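Side-chain contacts in twitching motility pilus retraction protein (Geobacter sulfurreducens PCA, PDB 5ZFQ), which probably hydrolyses ATP as a hexameric motor that drives retraction of the type IV pilus in twitching motility: residues D96-F99 / S105-R108; N110-I113 / V118-V121. All blocks are in the same frame, centred on the assembly; numbering follows the deposited sequence.

In the fold
Both contacts lie in the antiparallel sheet of the N-terminal part of the chain, a PAS-like domain in PilT-type ATPases, separate from the mixed sheet that carries the probable Walker A loop. They follow one another along the chain: interaction 1 pairs strand 94-101 with strand 105-114, and interaction 2 pairs the later part of strand 105-114 with strand 117-125. The shared middle strand sets their centres about 13 Å apart, and the D96 carboxylate of interaction 1 meets the N110 side-chain amide of interaction 2. Residues of the second subunit, among them Y217, reach both contacts, so these consecutive hairpins also form part of a subunit interface of the six-chain assembly.

Interaction 1: residues D96-F99 / S105-R108; sequences DLSF and SRFR
D96 and R108 reach each other on the face of the hairpin that also carries S98, their side chains crossing at about a right angle. R108 presents NH2 edge-on to D96 OD2 in a salt bridge, with the carboxylate and guanidinium planes 21° apart. A water joins the other ends of the two groups, giving a proton to D96 OD1 and accepting one from R108 NE, so the guanidinium edge is gripped at two points, which limits its rotation. L97 O lies over one of its faces, 3.4 Å above the plane.

On the opposite face F99 swings its ring across to F107. With chi1 at 60°, its CG sits between backbone N and carbonyl carbon, and one face of the ring is set against F107 CB, which lies 3.7 Å from F99 CZ, a CH-pi contact. The two rings are nearly parallel but slid apart, centroids 5.6 Å apart, and barely overlap. F99 and F107 form a hydrogen-bonded antiparallel pair: F107 N bonds to F99 O, and F99 N to F107 O at 2.9 Å.

R108 NH1 also forms a salt bridge with E203, and D96 OD2 one with R220 of the second subunit. Helix 29-38 packs L33 on both phenylalanines, and strand 117-125 continues the sheet beyond 105-108.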
ATOM      1  N   ASP A  96     -16.163  20.289  16.026  1.00 35.44           N
ATOM      2  CA  ASP A  96     -17.477  20.653  15.509  1.00 34.58           C
ATOM      3  C   ASP A  96     -18.526  19.906  16.303  1.00 34.65           C
ATOM      4  O   ASP A  96     -18.451  18.691  16.417  1.00 35.38           O
ATOM      5  CB  ASP A  96     -17.572  20.330  14.010  1.00 34.94           C
ATOM      6  CG  ASP A  96     -18.852  20.841  13.375  1.00 34.97           C
ATOM      7  OD1 ASP A  96     -18.910  22.042  13.004  1.00 33.87           O
ATOM      8  OD2 ASP A  96     -19.802  20.027  13.243  1.00 36.14           O
ATOM      9  N   LEU A  97     -19.504  20.614  16.857  1.00 34.49           N
ATOM     10  CA  LEU A  97     -20.496  19.941  17.702  1.00 35.95           C
ATOM     11  C   LEU A  97     -21.907  20.542  17.607  1.00 36.14           C
ATOM     12  O   LEU A  97     -22.129  21.564  16.931  1.00 35.24           O
ATOM     13  CB  LEU A  97     -20.048  19.969  19.172  1.00 36.35           C
ATOM     14  CG  LEU A  97     -20.263  21.316  19.888  1.00 35.56           C
ATOM     15  CD1 LEU A  97     -20.308  21.112  21.370  1.00 36.20           C
ATOM     16  CD2 LEU A  97     -19.210  22.384  19.507  1.00 34.33           C
ATOM     17  N   SER A  98     -22.852  19.898  18.297  1.00 37.49           N
ATOM     18  CA  SER A  98     -24.155  20.494  18.566  1.00 38.64           C
ATOM     19  C   SER A  98     -24.384  20.605  20.079  1.00 40.61           C
ATOM     20  O   SER A  98     -23.798  19.855  20.877  1.00 41.71           O
ATOM     21  CB  SER A  98     -25.283  19.691  17.919  1.00 39.74           C
ATOM     22  OG  SER A  98     -25.314  18.366  18.419  1.00 41.47           O
ATOM     23  N   PHE A  99     -25.228  21.554  20.471  1.00 41.00           N
ATOM     24  CA  PHE A  99     -25.596  21.717  21.868  1.00 42.18           C
ATOM     25  C   PHE A  99     -26.906  22.488  21.968  1.00 43.63           C
ATOM     26  O   PHE A  99     -27.376  23.061  20.967  1.00 42.56           O
ATOM     27  CB  PHE A  99     -24.484  22.432  22.651  1.00 40.49           C
ATOM     28  CG  PHE A  99     -24.153  23.816  22.139  1.00 37.99           C
ATOM     29  CD1 PHE A  99     -23.293  23.991  21.070  1.00 36.41           C
ATOM     30  CD2 PHE A  99     -24.687  24.939  22.748  1.00 37.60           C
ATOM     31  CE1 PHE A  99     -22.975  25.267  20.613  1.00 35.33           C
ATOM     32  CE2 PHE A  99     -24.381  26.211  22.285  1.00 36.42           C
ATOM     33  CZ  PHE A  99     -23.521  26.378  21.222  1.00 35.11           C
ATOM     34  N   SER A 105     -32.537  27.560  22.279  1.00 47.50           N
ATOM     35  CA  SER A 105     -32.437  26.829  21.021  1.00 46.60           C
ATOM     36  C   SER A 105     -31.353  25.766  21.031  1.00 47.70           C
ATOM     37  O   SER A 105     -30.516  25.730  21.929  1.00 46.89           O
ATOM     38  CB  SER A 105     -32.179  27.797  19.852  1.00 43.95           C
ATOM     39  OG  SER A 105     -32.263  27.115  18.601  1.00 42.52           O
ATOM     40  N   ARG A 106     -31.391  24.901  20.020  1.00 49.15           N
ATOM     41  CA  ARG A 106     -30.293  23.997  19.714  1.00 50.02           C
ATOM     42  C   ARG A 106     -29.341  24.740  18.775  1.00 46.80           C
ATOM     43  O   ARG A 106     -29.786  25.500  17.905  1.00 47.10           O
ATOM     44  CB  ARG A 106     -30.813  22.708  19.069  1.00 54.44           C
ATOM     45  CG  ARG A 106     -31.244  21.586  20.025  1.00 60.30           C
ATOM     46  CD  ARG A 106     -30.054  20.959  20.774  1.00 64.39           C
ATOM     47  NE  ARG A 106     -30.125  19.491  20.708  1.00 66.28           N
ATOM     48  CZ  ARG A 106     -29.083  18.649  20.756  1.00 65.91           C
ATOM     49  NH1 ARG A 106     -27.839  19.103  20.907  1.00 64.39           N
ATOM     50  NH2 ARG A 106     -29.296  17.334  20.661  1.00 67.43           N
ATOM     51  N   PHE A 107     -28.036  24.554  18.962  1.00 43.53           N
ATOM     52  CA  PHE A 107     -27.068  25.200  18.081  1.00 39.27           C
ATOM     53  C   PHE A 107     -26.090  24.198  17.513  1.00 37.43           C
ATOM     54  O   PHE A 107     -25.881  23.141  18.083  1.00 38.06           O
ATOM     55  CB  PHE A 107     -26.313  26.302  18.828  1.00 37.14           C
ATOM     56  CG  PHE A 107     -27.209  27.372  19.397  1.00 37.02           C
ATOM     57  CD1 PHE A 107     -27.815  27.207  20.638  1.00 37.93           C
ATOM     58  CD2 PHE A 107     -27.462  28.529  18.688  1.00 36.50           C
ATOM     59  CE1 PHE A 107     -28.648  28.191  21.166  1.00 38.58           C
ATOM     60  CE2 PHE A 107     -28.294  29.512  19.215  1.00 37.33           C
ATOM     61  CZ  PHE A 107     -28.884  29.343  20.459  1.00 38.15           C
ATOM     62  N   ARG A 108     -25.502  24.528  16.371  1.00 35.52           N
ATOM     63  CA  ARG A 108     -24.250  23.896  15.958  1.00 33.84           C
ATOM     64  C   ARG A 108     -23.123  24.883  16.250  1.00 32.23           C
ATOM     65  O   ARG A 108     -23.285  26.097  16.077  1.00 32.03           O
ATOM     66  CB  ARG A 108     -24.271  23.514  14.481  1.00 33.28           C
ATOM     67  CG  ARG A 108     -25.199  22.405  14.169  1.00 34.20           C
ATOM     68  CD  ARG A 108     -24.605  21.585  13.082  1.00 35.35           C
ATOM     69  NE  ARG A 108     -23.298  21.011  13.420  1.00 35.45           N
ATOM     70  CZ  ARG A 108     -23.136  19.817  13.989  1.00 36.69           C
ATOM     71  NH1 ARG A 108     -24.203  19.077  14.308  1.00 37.56           N
ATOM     72  NH2 ARG A 108     -21.905  19.363  14.252  1.00 36.88           N
TER
HETATM   73  O   HOH W   1     -21.214  22.990  13.006  1.00 38.43           O

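Interaction 2: residues N110-I113 / V118-V121; sequences NVFI and VAGV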
ATOM      1  N   ASN A 110     -18.797  25.617  15.783  1.00 30.30           N
ATOM      2  CA  ASN A 110     -17.523  25.198  15.234  1.00 30.05           C
ATOM      3  C   ASN A 110     -16.380  26.039  15.759  1.00 30.17           C
ATOM      4  O   ASN A 110     -16.401  27.269  15.665  1.00 30.49           O
ATOM      5  CB  ASN A 110     -17.543  25.240  13.714  1.00 30.21           C
ATOM      6  CG  ASN A 110     -16.276  24.674  13.118  1.00 31.33           C
ATOM      7  OD1 ASN A 110     -15.339  25.417  12.835  1.00 32.17           O
ATOM      8  ND2 ASN A 110     -16.219  23.357  12.965  1.00 27.43           N
ATOM      9  N   VAL A 111     -15.381  25.359  16.303  1.00 30.17           N
ATOM     10  CA  VAL A 111     -14.273  26.003  16.985  1.00 30.10           C
ATOM     11  C   VAL A 111     -13.011  25.683  16.246  1.00 31.01           C
ATOM     12  O   VAL A 111     -12.753  24.514  15.966  1.00 32.55           O
ATOM     13  CB  VAL A 111     -14.129  25.518  18.446  1.00 29.94           C
ATOM     14  CG1 VAL A 111     -13.076  26.338  19.177  1.00 30.02           C
ATOM     15  CG2 VAL A 111     -15.457  25.596  19.156  1.00 29.25           C
ATOM     16  N   PHE A 112     -12.220  26.699  15.919  1.00 30.70           N
ATOM     17  CA  PHE A 112     -10.987  26.469  15.168  1.00 31.51           C
ATOM     18  C   PHE A 112      -9.911  27.435  15.642  1.00 31.99           C
ATOM     19  O   PHE A 112     -10.183  28.308  16.471  1.00 31.20           O
ATOM     20  CB  PHE A 112     -11.218  26.594  13.638  1.00 27.58           C
ATOM     21  CG  PHE A 112     -11.795  27.934  13.185  1.00 27.34           C
ATOM     22  CD1 PHE A 112     -13.163  28.200  13.296  1.00 26.71           C
ATOM     23  CD2 PHE A 112     -10.979  28.897  12.587  1.00 27.81           C
ATOM     24  CE1 PHE A 112     -13.695  29.424  12.856  1.00 27.02           C
ATOM     25  CE2 PHE A 112     -11.501  30.129  12.145  1.00 27.81           C
ATOM     26  CZ  PHE A 112     -12.854  30.390  12.273  1.00 27.57           C
ATOM     27  N   ILE A 113      -8.691  27.251  15.125  1.00 33.08           N
ATOM     28  CA  ILE A 113      -7.593  28.161  15.410  1.00 33.43           C
ATOM     29  C   ILE A 113      -7.305  29.018  14.188  1.00 33.48           C
ATOM     30  O   ILE A 113      -7.104  28.512  13.067  1.00 33.66           O
ATOM     31  CB  ILE A 113      -6.292  27.414  15.839  1.00 31.98           C
ATOM     32  CG1 ILE A 113      -6.506  26.623  17.135  1.00 32.29           C
ATOM     33  CG2 ILE A 113      -5.170  28.409  16.063  1.00 32.31           C
ATOM     34  CD1 ILE A 113      -6.959  27.476  18.308  1.00 30.07           C
ATOM     35  N   VAL A 118      -8.285  31.190  19.188  1.00 28.97           N
ATOM     36  CA  VAL A 118      -9.536  30.479  19.079  1.00 31.06           C
ATOM     37  C   VAL A 118     -10.530  31.325  18.301  1.00 29.93           C
ATOM     38  O   VAL A 118     -10.545  32.545  18.416  1.00 30.22           O
ATOM     39  CB  VAL A 118     -10.085  30.126  20.479  1.00 31.29           C
ATOM     40  CG1 VAL A 118     -11.497  29.589  20.397  1.00 27.29           C
ATOM     41  CG2 VAL A 118      -9.180  29.105  21.118  1.00 28.87           C
ATOM     42  N   ALA A 119     -11.335  30.663  17.480  1.00 28.84           N
ATOM     43  CA  ALA A 119     -12.344  31.322  16.670  1.00 28.09           C
ATOM     44  C   ALA A 119     -13.586  30.423  16.623  1.00 28.30           C
ATOM     45  O   ALA A 119     -13.475  29.199  16.555  1.00 28.79           O
ATOM     46  CB  ALA A 119     -11.813  31.615  15.264  1.00 27.55           C
ATOM     47  N   GLY A 120     -14.767  31.019  16.679  1.00 28.24           N
ATOM     48  CA  GLY A 120     -15.977  30.236  16.729  1.00 28.39           C
ATOM     49  C   GLY A 120     -17.015  30.687  15.728  1.00 29.33           C
ATOM     50  O   GLY A 120     -17.182  31.890  15.435  1.00 29.28           O
ATOM     51  N   VAL A 121     -17.713  29.709  15.174  1.00 29.71           N
ATOM     52  CA  VAL A 121     -18.909  30.026  14.417  1.00 29.78           C
ATOM     53  C   VAL A 121     -20.065  29.216  14.996  1.00 29.92           C
ATOM     54  O   VAL A 121     -19.974  27.981  15.164  1.00 29.53           O
ATOM     55  CB  VAL A 121     -18.747  29.752  12.908  1.00 29.13           C
ATOM     56  CG1 VAL A 121     -20.062  30.037  12.187  1.00 29.10           C
ATOM     57  CG2 VAL A 121     -17.622  30.614  12.344  1.00 28.85           C
TER
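The beta hairpin of strands 105-114 and 117-125, inside the antiparallel sheet, brings F112 over A119. The pair is a hydrogen-bonded one, and F112's first torsion, 57°, turns the phenyl ring back over its partner strand, laying one ring face on A119 CB. That methyl stands 3.6 Å from the F112 ring centroid, 20° off the normal, a CH-pi contact displaced toward the CZ-CE2 side of the ring. V121 CG2 comes to the same ring at its edge, 4.1 Å from F112 CE1.

Through the sheet, on the other face, V118 straddles a pair of side chains, one methyl to each: its CG1 meets V111 CG1 at 3.8 Å and its CG2 meets I113 CD1 at 3.9 Å. G120 lies across from V111. F89 of helix 83-92 touches V111, I113 and V118 on this side.

Four backbone hydrogen bonds hold the strands, including N110 N to V121 O at 2.7 Å and V121 N to N110 O at 2.8 Å. The N110 amide turns to D96 through ND2 and to Q221 of the second subunit through OD1. The contact therefore joins strands by main-chain bonds and apolar packing, while its polar side chain bonds outward, to the neighbouring strand and to the second subunit.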